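Local coordinates for protein VIN1 (Oscarella pearsei, PDB 6BFI) that binds actin filaments and may take part in cell-cell adhesion, as a member of the vinculin/alpha-catenin family, at residues H28-L40 with L95-L108. Sequence-based numbering, arbitrary orientation.
Sequences HEQAESGLLKEDL and LKADQGSPEGKRKL
A polar loop-to-helix-end contact closes one end of an N-terminal helical bundle: Gln99, in the turn joining helices 68-97 and 102-145, meets His28, Ala31 and Glu32 in the last turn of helix 8-32, and Lys37 in the connection that follows. Its chain leaves with CG anti to the backbone N (chi1 166°) and then bends at chi2, which lays the amide along the last helical turn of 28-32. There Gln99 NE2 donates to Glu32 OE1 at 3.1 Å, meeting it from above the carboxylate plane, and more weakly to His28 O. The other end of the amide is gripped twice: Gln99 OE1 takes Lys37 NZ on a lone pair at 2.7 Å and a water that also lies in plane at the edge of the His28 ring. Lys37 NZ gives a second bond to Leu95 O (2.8 Å), so one ammonium pins the loop to the C-terminal turn of helix 68-97. A leucine in place of Gln99 would probably leave Lys37 with Leu95 O alone here and strip Glu32 OE1 of its amide donor. Beneath this polar layer, Leu108 CD2 packs 3.7 Å from His28 CB, and Leu40 CD1 lies 4.1 Å from Leu95 CD1. Leu40 also rests on Leu24 and Phe27 of helix 8-32 and Leu108 on Ala91 of helix 68-97, while Glu29 and Lys105 both touch Lys719 of helix 718-745, which adjoins this end of the bundle.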
ATOM      1  N   HIS A  28     -14.708  38.980 -14.680  1.00 66.29           N
ATOM      2  CA  HIS A  28     -16.095  39.427 -14.602  1.00 67.06           C
ATOM      3  C   HIS A  28     -16.446  39.892 -13.197  1.00 67.20           C
ATOM      4  O   HIS A  28     -17.143  40.897 -13.026  1.00 67.01           O
ATOM      5  CB  HIS A  28     -17.045  38.318 -15.038  1.00 67.40           C
ATOM      6  CG  HIS A  28     -18.489  38.679 -14.888  1.00 67.14           C
ATOM      7  ND1 HIS A  28     -19.072  39.717 -15.582  1.00 65.50           N
ATOM      8  CD2 HIS A  28     -19.465  38.151 -14.110  1.00 69.08           C
ATOM      9  CE1 HIS A  28     -20.346  39.807 -15.248  1.00 68.82           C
ATOM     10  NE2 HIS A  28     -20.610  38.869 -14.356  1.00 70.92           N
ATOM     11  N   GLU A  29     -15.984  39.170 -12.175  1.00 72.75           N
ATOM     12  CA  GLU A  29     -16.214  39.633 -10.812  1.00 78.08           C
ATOM     13  C   GLU A  29     -15.333  40.822 -10.455  1.00 72.27           C
ATOM     14  O   GLU A  29     -15.682  41.586  -9.548  1.00 71.73           O
ATOM     15  CB  GLU A  29     -15.997  38.492  -9.819  1.00 88.25           C
ATOM     16  CG  GLU A  29     -17.174  37.532  -9.736  1.00 98.82           C
ATOM     17  CD  GLU A  29     -17.335  36.925  -8.356  1.00106.58           C
ATOM     18  OE1 GLU A  29     -17.516  35.692  -8.264  1.00108.57           O
ATOM     19  OE2 GLU A  29     -17.271  37.682  -7.364  1.00112.69           O
ATOM     20  N   GLN A  30     -14.208  40.998 -11.151  1.00 63.18           N
ATOM     21  CA  GLN A  30     -13.367  42.168 -10.928  1.00 63.38           C
ATOM     22  C   GLN A  30     -14.035  43.435 -11.444  1.00 71.85           C
ATOM     23  O   GLN A  30     -13.854  44.511 -10.865  1.00 76.03           O
ATOM     24  CB  GLN A  30     -12.007  41.963 -11.593  1.00 57.96           C
ATOM     25  CG  GLN A  30     -11.032  43.114 -11.422  1.00 61.76           C
ATOM     26  CD  GLN A  30      -9.646  42.774 -11.935  1.00 64.50           C
ATOM     27  OE1 GLN A  30      -9.122  41.691 -11.670  1.00 63.23           O
ATOM     28  NE2 GLN A  30      -9.046  43.698 -12.679  1.00 65.18           N
ATOM     29  N   ALA A  31     -14.810  43.329 -12.524  1.00 78.77           N
ATOM     30  CA  ALA A  31     -15.590  44.461 -13.008  1.00 84.33           C
ATOM     31  C   ALA A  31     -16.933  44.585 -12.303  1.00 93.66           C
ATOM     32  O   ALA A  31     -17.482  45.691 -12.220  1.00 96.85           O
ATOM     33  CB  ALA A  31     -15.809  44.348 -14.519  1.00 75.92           C
ATOM     34  N   GLU A  32     -17.474  43.476 -11.792  1.00100.38           N
ATOM     35  CA  GLU A  32     -18.719  43.534 -11.035  1.00106.50           C
ATOM     36  C   GLU A  32     -18.534  44.309  -9.738  1.00108.01           C
ATOM     37  O   GLU A  32     -19.400  45.102  -9.350  1.00110.56           O
ATOM     38  CB  GLU A  32     -19.225  42.121 -10.748  1.00110.68           C
ATOM     39  CG  GLU A  32     -20.559  42.067 -10.017  1.00116.73           C
ATOM     40  CD  GLU A  32     -21.737  42.377 -10.922  1.00121.48           C
ATOM     41  OE1 GLU A  32     -21.648  42.085 -12.134  1.00122.29           O
ATOM     42  OE2 GLU A  32     -22.749  42.911 -10.422  1.00123.95           O
ATOM     43  N   SER A  33     -17.411  44.095  -9.055  1.00108.54           N
ATOM     44  CA  SER A  33     -17.077  44.866  -7.867  1.00105.52           C
ATOM     45  C   SER A  33     -16.597  46.272  -8.196  1.00105.73           C
ATOM     46  O   SER A  33     -16.302  47.040  -7.273  1.00110.36           O
ATOM     47  CB  SER A  33     -16.009  44.135  -7.049  1.00 99.15           C
ATOM     48  OG  SER A  33     -14.797  44.023  -7.775  1.00 94.26           O
ATOM     49  N   GLY A  34     -16.506  46.623  -9.476  1.00104.26           N
ATOM     50  CA  GLY A  34     -16.103  47.961  -9.870  1.00102.19           C
ATOM     51  C   GLY A  34     -14.648  48.275  -9.601  1.00 98.65           C
ATOM     52  O   GLY A  34     -14.334  49.365  -9.109  1.00 96.37           O
ATOM     53  N   LEU A  35     -13.748  47.345  -9.911  1.00 93.84           N
ATOM     54  CA  LEU A  35     -12.330  47.571  -9.671  1.00 92.03           C
ATOM     55  C   LEU A  35     -11.623  48.067 -10.929  1.00 92.87           C
ATOM     56  O   LEU A  35     -10.850  49.029 -10.870  1.00 96.68           O
ATOM     57  CB  LEU A  35     -11.678  46.291  -9.142  1.00 87.48           C
ATOM     58  CG  LEU A  35     -10.507  46.488  -8.173  1.00 88.46           C
ATOM     59  CD1 LEU A  35     -10.893  47.445  -7.058  1.00 89.88           C
ATOM     60  CD2 LEU A  35     -10.062  45.154  -7.597  1.00 89.39           C
ATOM     61  N   LEU A  36     -11.885  47.423 -12.066  1.00 90.99           N
ATOM     62  CA  LEU A  36     -11.375  47.863 -13.361  1.00 94.15           C
ATOM     63  C   LEU A  36     -12.033  47.074 -14.485  1.00101.36           C
ATOM     64  O   LEU A  36     -12.005  45.839 -14.484  1.00 99.14           O
ATOM     65  CB  LEU A  36      -9.853  47.717 -13.432  1.00 87.19           C
ATOM     66  CG  LEU A  36      -9.201  48.158 -14.744  1.00 86.00           C
ATOM     67  CD1 LEU A  36      -9.692  49.535 -15.161  1.00 88.91           C
ATOM     68  CD2 LEU A  36      -7.689  48.151 -14.614  1.00 85.31           C
ATOM     69  N   LYS A  37     -12.629  47.776 -15.447  1.00111.28           N
ATOM     70  CA  LYS A  37     -13.308  47.120 -16.560  1.00111.29           C
ATOM     71  C   LYS A  37     -12.284  46.466 -17.479  1.00107.72           C
ATOM     72  O   LYS A  37     -11.461  47.152 -18.094  1.00111.42           O
ATOM     73  CB  LYS A  37     -14.153  48.132 -17.331  1.00117.14           C
ATOM     74  CG  LYS A  37     -15.006  47.520 -18.427  1.00120.44           C
ATOM     75  CD  LYS A  37     -16.039  46.566 -17.850  1.00120.37           C
ATOM     76  CE  LYS A  37     -16.917  45.976 -18.940  1.00120.88           C
ATOM     77  NZ  LYS A  37     -17.922  45.030 -18.383  1.00120.67           N
ATOM     78  N   GLU A  38     -12.335  45.142 -17.574  1.00 97.31           N
ATOM     79  CA  GLU A  38     -11.420  44.375 -18.404  1.00 93.42           C
ATOM     80  C   GLU A  38     -12.155  43.855 -19.631  1.00 83.89           C
ATOM     81  O   GLU A  38     -13.272  43.337 -19.518  1.00 79.78           O
ATOM     82  CB  GLU A  38     -10.814  43.211 -17.619  1.00 95.15           C
ATOM     83  CG  GLU A  38      -9.324  43.349 -17.356  1.00 97.93           C
ATOM     84  CD  GLU A  38      -8.505  43.365 -18.632  1.00 98.25           C
ATOM     85  OE1 GLU A  38      -8.226  44.468 -19.149  1.00100.22           O
ATOM     86  OE2 GLU A  38      -8.145  42.273 -19.122  1.00 95.94           O
ATOM     87  N   ASP A  39     -11.531  43.997 -20.798  1.00 81.62           N
ATOM     88  CA  ASP A  39     -12.098  43.485 -22.039  1.00 80.97           C
ATOM     89  C   ASP A  39     -11.777  42.000 -22.160  1.00 74.12           C
ATOM     90  O   ASP A  39     -10.606  41.617 -22.250  1.00 72.41           O
ATOM     91  CB  ASP A  39     -11.553  44.260 -23.235  1.00 88.21           C
ATOM     92  CG  ASP A  39     -12.151  43.800 -24.551  1.00 92.55           C
ATOM     93  OD1 ASP A  39     -13.294  43.297 -24.546  1.00 94.44           O
ATOM     94  OD2 ASP A  39     -11.476  43.943 -25.593  1.00 93.45           O
ATOM     95  N   LEU A  40     -12.816  41.168 -22.166  1.00 70.64           N
ATOM     96  CA  LEU A  40     -12.657  39.720 -22.189  1.00 68.04           C
ATOM     97  C   LEU A  40     -12.419  39.165 -23.588  1.00 68.68           C
ATOM     98  O   LEU A  40     -12.270  37.946 -23.731  1.00 68.10           O
ATOM     99  CB  LEU A  40     -13.891  39.058 -21.575  1.00 65.74           C
ATOM    100  CG  LEU A  40     -14.321  39.642 -20.228  1.00 62.30           C
ATOM    101  CD1 LEU A  40     -15.604  38.999 -19.731  1.00 62.94           C
ATOM    102  CD2 LEU A  40     -13.206  39.478 -19.212  1.00 62.27           C
ATOM    103  N   LEU A  95     -21.014  41.669 -22.436  1.00 77.05           N
ATOM    104  CA  LEU A  95     -20.380  42.191 -21.231  1.00 74.32           C
ATOM    105  C   LEU A  95     -19.479  43.379 -21.539  1.00 75.56           C
ATOM    106  O   LEU A  95     -19.375  44.300 -20.722  1.00 76.64           O
ATOM    107  CB  LEU A  95     -19.599  41.085 -20.520  1.00 74.00           C
ATOM    108  CG  LEU A  95     -20.471  40.033 -19.832  1.00 75.95           C
ATOM    109  CD1 LEU A  95     -19.623  39.072 -19.020  1.00 76.99           C
ATOM    110  CD2 LEU A  95     -21.524  40.696 -18.954  1.00 78.58           C
ATOM    111  N   LYS A  96     -18.824  43.385 -22.704  1.00 76.94           N
ATOM    112  CA  LYS A  96     -18.110  44.589 -23.117  1.00 76.91           C
ATOM    113  C   LYS A  96     -19.073  45.757 -23.278  1.00 80.71           C
ATOM    114  O   LYS A  96     -18.748  46.895 -22.915  1.00 78.65           O
ATOM    115  CB  LYS A  96     -17.349  44.342 -24.420  1.00 81.55           C
ATOM    116  CG  LYS A  96     -16.611  45.569 -24.936  1.00 85.17           C
ATOM    117  CD  LYS A  96     -16.052  45.347 -26.330  1.00 90.28           C
ATOM    118  CE  LYS A  96     -15.456  46.630 -26.890  1.00 96.93           C
ATOM    119  NZ  LYS A  96     -15.001  46.464 -28.299  1.00100.79           N
ATOM    120  N   ALA A  97     -20.270  45.493 -23.810  1.00 83.62           N
ATOM    121  CA  ALA A  97     -21.266  46.551 -23.952  1.00 86.78           C
ATOM    122  C   ALA A  97     -21.755  47.034 -22.590  1.00 82.95           C
ATOM    123  O   ALA A  97     -21.687  48.228 -22.279  1.00 81.95           O
ATOM    124  CB  ALA A  97     -22.435  46.064 -24.810  1.00 75.99           C
ATOM    125  N   ASP A  98     -22.253  46.117 -21.760  1.00 80.53           N
ATOM    126  CA  ASP A  98     -22.764  46.463 -20.440  1.00 82.43           C
ATOM    127  C   ASP A  98     -22.297  45.431 -19.426  1.00 75.11           C
ATOM    128  O   ASP A  98     -22.457  44.228 -19.647  1.00 71.46           O
ATOM    129  CB  ASP A  98     -24.295  46.547 -20.440  1.00 91.44           C
ATOM    130  CG  ASP A  98     -24.862  46.878 -19.070  1.00 97.83           C
ATOM    131  OD1 ASP A  98     -24.147  47.515 -18.266  1.00101.42           O
ATOM    132  OD2 ASP A  98     -26.023  46.506 -18.797  1.00 99.31           O
ATOM    133  N   GLN A  99     -21.736  45.908 -18.312  1.00 75.06           N
ATOM    134  CA  GLN A  99     -21.237  45.001 -17.282  1.00 73.87           C
ATOM    135  C   GLN A  99     -22.370  44.206 -16.645  1.00 70.87           C
ATOM    136  O   GLN A  99     -22.208  43.023 -16.324  1.00 69.39           O
ATOM    137  CB  GLN A  99     -20.465  45.791 -16.223  1.00 78.97           C
ATOM    138  CG  GLN A  99     -20.188  45.027 -14.933  1.00 80.25           C
ATOM    139  CD  GLN A  99     -19.356  43.775 -15.151  1.00 82.65           C
ATOM    140  OE1 GLN A  99     -18.580  43.687 -16.105  1.00 85.34           O
ATOM    141  NE2 GLN A  99     -19.519  42.795 -14.267  1.00 79.92           N
ATOM    142  N   GLY A 100     -23.528  44.833 -16.461  1.00 73.76           N
ATOM    143  CA  GLY A 100     -24.642  44.180 -15.805  1.00 74.69           C
ATOM    144  C   GLY A 100     -25.537  43.385 -16.734  1.00 76.32           C
ATOM    145  O   GLY A 100     -26.659  43.033 -16.361  1.00 78.33           O
ATOM    146  N   SER A 101     -25.054  43.094 -17.936  1.00 75.21           N
ATOM    147  CA  SER A 101     -25.837  42.360 -18.923  1.00 79.73           C
ATOM    148  C   SER A 101     -26.228  40.986 -18.388  1.00 79.60           C
ATOM    149  O   SER A 101     -25.344  40.155 -18.134  1.00 68.25           O
ATOM    150  CB  SER A 101     -25.047  42.212 -20.222  1.00 77.59           C
ATOM    151  OG  SER A 101     -25.736  41.395 -21.150  1.00 77.76           O
ATOM    152  N   PRO A 102     -27.521  40.707 -18.196  1.00 82.48           N
ATOM    153  CA  PRO A 102     -27.906  39.365 -17.723  1.00 81.41           C
ATOM    154  C   PRO A 102     -27.572  38.271 -18.720  1.00 80.71           C
ATOM    155  O   PRO A 102     -27.093  37.198 -18.327  1.00 76.98           O
ATOM    156  CB  PRO A 102     -29.418  39.496 -17.495  1.00 84.00           C
ATOM    157  CG  PRO A 102     -29.841  40.624 -18.386  1.00 84.89           C
ATOM    158  CD  PRO A 102     -28.686  41.582 -18.409  1.00 83.14           C
ATOM    159  N   GLU A 103     -27.810  38.516 -20.009  1.00 86.06           N
ATOM    160  CA  GLU A 103     -27.435  37.541 -21.024  1.00 90.02           C
ATOM    161  C   GLU A 103     -25.925  37.355 -21.083  1.00 87.28           C
ATOM    162  O   GLU A 103     -25.448  36.241 -21.324  1.00 91.96           O
ATOM    163  CB  GLU A 103     -27.972  37.971 -22.390  1.00101.51           C
ATOM    164  CG  GLU A 103     -29.353  38.620 -22.356  1.00114.13           C
ATOM    165  CD  GLU A 103     -30.486  37.625 -22.161  1.00121.02           C
ATOM    166  OE1 GLU A 103     -30.212  36.445 -21.857  1.00121.65           O
ATOM    167  OE2 GLU A 103     -31.658  38.028 -22.319  1.00125.42           O
ATOM    168  N   GLY A 104     -25.160  38.427 -20.861  1.00 80.68           N
ATOM    169  CA  GLY A 104     -23.713  38.292 -20.837  1.00 75.88           C
ATOM    170  C   GLY A 104     -23.234  37.385 -19.720  1.00 71.75           C
ATOM    171  O   GLY A 104     -22.382  36.519 -19.932  1.00 67.82           O
ATOM    172  N   LYS A 105     -23.784  37.567 -18.518  1.00 71.09           N
ATOM    173  CA  LYS A 105     -23.424  36.715 -17.389  1.00 71.38           C
ATOM    174  C   LYS A 105     -23.855  35.273 -17.629  1.00 67.20           C
ATOM    175  O   LYS A 105     -23.070  34.334 -17.428  1.00 62.64           O
ATOM    176  CB  LYS A 105     -24.059  37.269 -16.111  1.00 78.64           C
ATOM    177  CG  LYS A 105     -23.710  36.516 -14.839  1.00 84.65           C
ATOM    178  CD  LYS A 105     -24.392  37.153 -13.634  1.00 91.42           C
ATOM    179  CE  LYS A 105     -24.000  36.463 -12.338  1.00 91.74           C
ATOM    180  NZ  LYS A 105     -24.416  35.035 -12.325  1.00 90.39           N
ATOM    181  N   ARG A 106     -25.100  35.083 -18.076  1.00 68.96           N
ATOM    182  CA  ARG A 106     -25.627  33.738 -18.287  1.00 69.31           C
ATOM    183  C   ARG A 106     -24.811  32.982 -19.327  1.00 66.12           C
ATOM    184  O   ARG A 106     -24.390  31.844 -19.094  1.00 64.76           O
ATOM    185  CB  ARG A 106     -27.096  33.807 -18.706  1.00 77.22           C
ATOM    186  CG  ARG A 106     -27.769  32.445 -18.825  1.00 85.68           C
ATOM    187  CD  ARG A 106     -29.166  32.546 -19.429  1.00 93.57           C
ATOM    188  NE  ARG A 106     -29.132  32.813 -20.866  1.00 97.84           N
ATOM    189  CZ  ARG A 106     -29.033  31.869 -21.798  1.00 99.65           C
ATOM    190  NH1 ARG A 106     -28.952  30.592 -21.448  1.00 99.63           N
ATOM    191  NH2 ARG A 106     -29.012  32.202 -23.082  1.00 99.55           N
ATOM    192  N   LYS A 107     -24.578  33.600 -20.488  1.00 66.45           N
ATOM    193  CA  LYS A 107     -23.823  32.919 -21.536  1.00 66.58           C
ATOM    194  C   LYS A 107     -22.352  32.789 -21.171  1.00 62.45           C
ATOM    195  O   LYS A 107     -21.680  31.859 -21.638  1.00 58.48           O
ATOM    196  CB  LYS A 107     -23.985  33.654 -22.866  1.00 73.87           C
ATOM    197  CG  LYS A 107     -25.435  33.829 -23.289  1.00 80.90           C
ATOM    198  CD  LYS A 107     -25.553  34.435 -24.675  1.00 86.98           C
ATOM    199  CE  LYS A 107     -25.683  33.352 -25.730  1.00 90.84           C
ATOM    200  NZ  LYS A 107     -26.847  32.467 -25.445  1.00 92.44           N
ATOM    201  N   LEU A 108     -21.834  33.698 -20.340  1.00 61.39           N
ATOM    202  CA  LEU A 108     -20.460  33.570 -19.868  1.00 56.66           C
ATOM    203  C   LEU A 108     -20.296  32.322 -19.010  1.00 55.68           C
ATOM    204  O   LEU A 108     -19.365  31.533 -19.216  1.00 53.80           O
ATOM    205  CB  LEU A 108     -20.047  34.817 -19.086  1.00 57.91           C
ATOM    206  CG  LEU A 108     -18.606  34.794 -18.562  1.00 54.81           C
ATOM    207  CD1 LEU A 108     -17.617  35.085 -19.679  1.00 54.38           C
ATOM    208  CD2 LEU A 108     -18.417  35.765 -17.412  1.00 58.85           C
TER
HETATM  209  O   HOH W   1     -17.204  41.763 -17.146  1.00 50.96           O